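Local coordinates for protein cytosine-specific methyltransferase (Escherichia coli O157:H7 EDL933, PDB 3G7U) that probably transfers a methyl group from S-adenosyl-L-methionine to carbon 5 of cytosine in DNA, at residues N207-W215 with F334-H342. Numbering follows the deposited sequence. Where two conformers were deposited one is given.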
# COMPACT_ATOMS: atom_id res chain seq x y z
N ASN A 207 20.43 -13.18 -9.45
CA ASN A 207 21.11 -13.88 -8.39
C ASN A 207 20.16 -14.71 -7.53
O ASN A 207 19.02 -14.90 -7.87
CB ASN A 207 21.89 -12.91 -7.54
CG ASN A 207 21.05 -11.79 -7.05
OD1 ASN A 207 20.20 -11.98 -6.22
ND2 ASN A 207 21.27 -10.64 -7.57
N TRP A 208 20.65 -15.19 -6.40
CA TRP A 208 19.78 -15.84 -5.47
C TRP A 208 19.15 -14.90 -4.46
O TRP A 208 18.01 -14.60 -4.58
CB TRP A 208 20.39 -17.09 -4.84
CG TRP A 208 19.47 -17.70 -3.90
CD1 TRP A 208 18.27 -18.20 -4.19
CD2 TRP A 208 19.62 -17.82 -2.51
NE1 TRP A 208 17.65 -18.64 -3.08
CE2 TRP A 208 18.47 -18.42 -2.02
CE3 TRP A 208 20.64 -17.51 -1.63
CZ2 TRP A 208 18.31 -18.71 -0.71
CZ3 TRP A 208 20.47 -17.78 -0.34
CH2 TRP A 208 19.31 -18.38 0.12
N GLN A 209 19.89 -14.44 -3.46
CA GLN A 209 19.32 -13.45 -2.53
C GLN A 209 20.26 -12.33 -2.12
O GLN A 209 20.25 -11.94 -0.98
CB GLN A 209 18.69 -14.07 -1.29
CG GLN A 209 17.34 -14.77 -1.47
CD GLN A 209 16.14 -13.84 -1.49
OE1 GLN A 209 16.25 -12.68 -1.20
NE2 GLN A 209 15.00 -14.38 -1.85
N SER A 210 21.01 -11.78 -3.05
CA SER A 210 22.11 -10.88 -2.73
C SER A 210 21.85 -9.74 -1.76
O SER A 210 20.76 -9.27 -1.62
CB SER A 210 22.78 -10.40 -4.00
OG SER A 210 23.15 -9.04 -3.93
N ASP A 211 22.92 -9.30 -1.11
CA ASP A 211 22.80 -8.39 0.03
C ASP A 211 22.96 -6.91 -0.33
O ASP A 211 22.83 -6.03 0.54
CB ASP A 211 23.81 -8.80 1.13
CG ASP A 211 23.33 -8.45 2.53
OD1 ASP A 211 24.17 -8.52 3.46
OD2 ASP A 211 22.14 -8.12 2.72
N SER A 212 23.19 -6.63 -1.62
CA SER A 212 23.42 -5.26 -2.12
C SER A 212 22.30 -4.78 -3.06
O SER A 212 21.60 -5.59 -3.66
CB SER A 212 24.79 -5.18 -2.80
OG SER A 212 25.81 -5.70 -1.96
N GLU A 213 22.13 -3.46 -3.06
CA GLU A 213 21.11 -2.79 -3.84
C GLU A 213 21.45 -2.96 -5.30
O GLU A 213 22.63 -3.04 -5.65
CB GLU A 213 21.07 -1.30 -3.49
CG GLU A 213 19.69 -0.76 -3.15
CD GLU A 213 19.46 -0.62 -1.63
OE1 GLU A 213 20.40 -0.82 -0.83
OE2 GLU A 213 18.32 -0.28 -1.25
N SER A 214 20.42 -3.04 -6.13
CA SER A 214 20.55 -3.26 -7.56
C SER A 214 20.16 -1.97 -8.27
O SER A 214 19.12 -1.92 -8.96
CB SER A 214 19.63 -4.38 -8.01
OG SER A 214 19.91 -4.73 -9.35
N TRP A 215 20.99 -0.94 -8.10
CA TRP A 215 20.69 0.38 -8.69
C TRP A 215 20.94 0.29 -10.20
O TRP A 215 22.01 -0.15 -10.63
CB TRP A 215 21.59 1.46 -8.12
CG TRP A 215 21.45 1.79 -6.66
CD1 TRP A 215 22.31 1.44 -5.66
CD2 TRP A 215 20.43 2.59 -6.06
NE1 TRP A 215 21.87 1.96 -4.45
CE2 TRP A 215 20.71 2.66 -4.67
CE3 TRP A 215 19.28 3.23 -6.56
CZ2 TRP A 215 19.89 3.36 -3.77
CZ3 TRP A 215 18.45 3.94 -5.66
CH2 TRP A 215 18.77 4.00 -4.29
N PHE A 334 10.39 5.14 -4.16
CA PHE A 334 10.10 4.45 -2.90
C PHE A 334 11.12 3.33 -2.75
O PHE A 334 11.37 2.56 -3.67
CB PHE A 334 8.66 3.92 -2.93
CG PHE A 334 8.11 3.60 -1.57
CD1 PHE A 334 7.36 4.56 -0.86
CD2 PHE A 334 8.38 2.37 -0.97
CE1 PHE A 334 6.88 4.29 0.43
CE2 PHE A 334 7.88 2.08 0.33
CZ PHE A 334 7.13 3.06 1.00
N ARG A 335 11.73 3.22 -1.57
CA ARG A 335 12.83 2.29 -1.38
C ARG A 335 12.40 1.13 -0.51
O ARG A 335 11.85 1.35 0.57
CB ARG A 335 13.98 3.02 -0.69
CG ARG A 335 15.28 2.21 -0.68
CD ARG A 335 16.42 3.07 -0.12
NE ARG A 335 17.67 2.32 -0.08
CZ ARG A 335 18.88 2.87 -0.06
NH1 ARG A 335 19.00 4.20 -0.12
NH2 ARG A 335 19.98 2.09 -0.04
N PHE A 336 12.63 -0.09 -0.97
CA PHE A 336 12.21 -1.28 -0.19
C PHE A 336 13.41 -1.95 0.42
O PHE A 336 14.55 -1.56 0.16
CB PHE A 336 11.48 -2.28 -1.10
CG PHE A 336 10.20 -1.75 -1.62
CD1 PHE A 336 9.05 -1.86 -0.87
CD2 PHE A 336 10.16 -1.03 -2.83
CE1 PHE A 336 7.85 -1.29 -1.31
CE2 PHE A 336 8.95 -0.46 -3.29
CZ PHE A 336 7.80 -0.60 -2.54
N HIS A 337 13.18 -2.98 1.24
CA HIS A 337 14.28 -3.78 1.76
C HIS A 337 15.12 -4.34 0.62
O HIS A 337 14.59 -4.66 -0.46
CB HIS A 337 13.72 -4.94 2.60
CG HIS A 337 14.75 -5.58 3.49
ND1 HIS A 337 15.54 -6.63 3.07
CD2 HIS A 337 15.12 -5.31 4.76
CE1 HIS A 337 16.36 -6.99 4.05
NE2 HIS A 337 16.13 -6.19 5.09
N VAL A 338 16.41 -4.51 0.88
CA VAL A 338 17.37 -4.97 -0.15
C VAL A 338 17.10 -6.37 -0.71
O VAL A 338 17.35 -6.63 -1.91
CB VAL A 338 18.86 -4.87 0.32
CG1 VAL A 338 19.30 -3.42 0.39
CG2 VAL A 338 19.10 -5.57 1.66
N THR A 339 16.56 -7.28 0.11
CA THR A 339 16.40 -8.66 -0.34
C THR A 339 15.09 -8.80 -1.07
O THR A 339 14.13 -8.10 -0.73
CB THR A 339 16.35 -9.64 0.86
OG1 THR A 339 15.24 -9.30 1.69
CG2 THR A 339 17.65 -9.57 1.71
N LYS A 340 15.06 -9.70 -2.07
CA LYS A 340 13.86 -10.01 -2.83
C LYS A 340 12.77 -10.58 -1.93
O LYS A 340 11.62 -10.21 -2.04
CB LYS A 340 14.16 -11.01 -3.94
CG LYS A 340 14.91 -10.39 -5.12
CD LYS A 340 15.21 -11.44 -6.18
CE LYS A 340 16.46 -12.24 -5.83
NZ LYS A 340 17.69 -11.40 -5.79
N TRP A 341 13.18 -11.48 -1.04
CA TRP A 341 12.29 -12.13 -0.11
C TRP A 341 11.45 -11.09 0.67
O TRP A 341 10.22 -11.18 0.71
CB TRP A 341 13.14 -12.95 0.87
CG TRP A 341 12.35 -13.38 2.03
CD1 TRP A 341 12.29 -12.79 3.26
CD2 TRP A 341 11.43 -14.46 2.05
NE1 TRP A 341 11.39 -13.45 4.06
CE2 TRP A 341 10.86 -14.49 3.35
CE3 TRP A 341 11.04 -15.43 1.11
CZ2 TRP A 341 9.91 -15.43 3.72
CZ3 TRP A 341 10.10 -16.37 1.49
CH2 TRP A 341 9.54 -16.37 2.79
N HIS A 342 12.13 -10.12 1.28
CA HIS A 342 11.44 -9.13 2.10
C HIS A 342 10.69 -8.11 1.27
O HIS A 342 9.56 -7.81 1.59
CB HIS A 342 12.39 -8.43 3.07
CG HIS A 342 12.80 -9.30 4.21
ND1 HIS A 342 11.89 -9.84 5.09
CD2 HIS A 342 14.02 -9.75 4.61
CE1 HIS A 342 12.52 -10.58 5.98
NE2 HIS A 342 13.82 -10.54 5.71
O HOH W 1 17.69 -10.81 -2.89
O HOH W 2 18.66 -8.61 -3.41
O HOH W 3 17.11 -0.82 0.85
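Lys340 reaches from the first turn of helix 340-348 to Asn207, at the end of strand 205-207. In this C5-methyltransferase, of the class I-like SAM-binding superfamily, the contact joins the loop between strands 205-207 and 216-217 to the start of that helix and the residues just before it. It lies at the surface, away from the predicted active-site Cys81. Thr339 is the N-cap, its OG1 accepting from His342 N. Along Lys340, CB packs 3.8 Å from Gln209 OE1. CG and CD carry the chain on, and bends at chi3 (-82°) and chi4 (-63°) turn its end toward loop 207-215. Lys340 CE comes 3.1 Å from Trp208 O, a close contact. Lys340 NZ donates a hydrogen bond of 2.6 Å to Asn207 OD1, tilted 29° from the carbonyl plane. NZ is also hydrogen-bonded to water 1 and to Thr256 OG1. Asn207 OD1 takes Ser210 N from its opposite face, an Asx motif, so two donors grip this oxygen. Water 1 further links Lys340 N to Gln209 OE1, which accepts a weak bond from Trp341 N.

At the other end, Glu213 and Arg335 form a salt bridge with their planes nearly perpendicular. Arg335 NH1 forms salt bridges with Asp240 and Glu242. Arg335 NE lies 2.9 Å from Glu213 OE2, above the carboxylate plane.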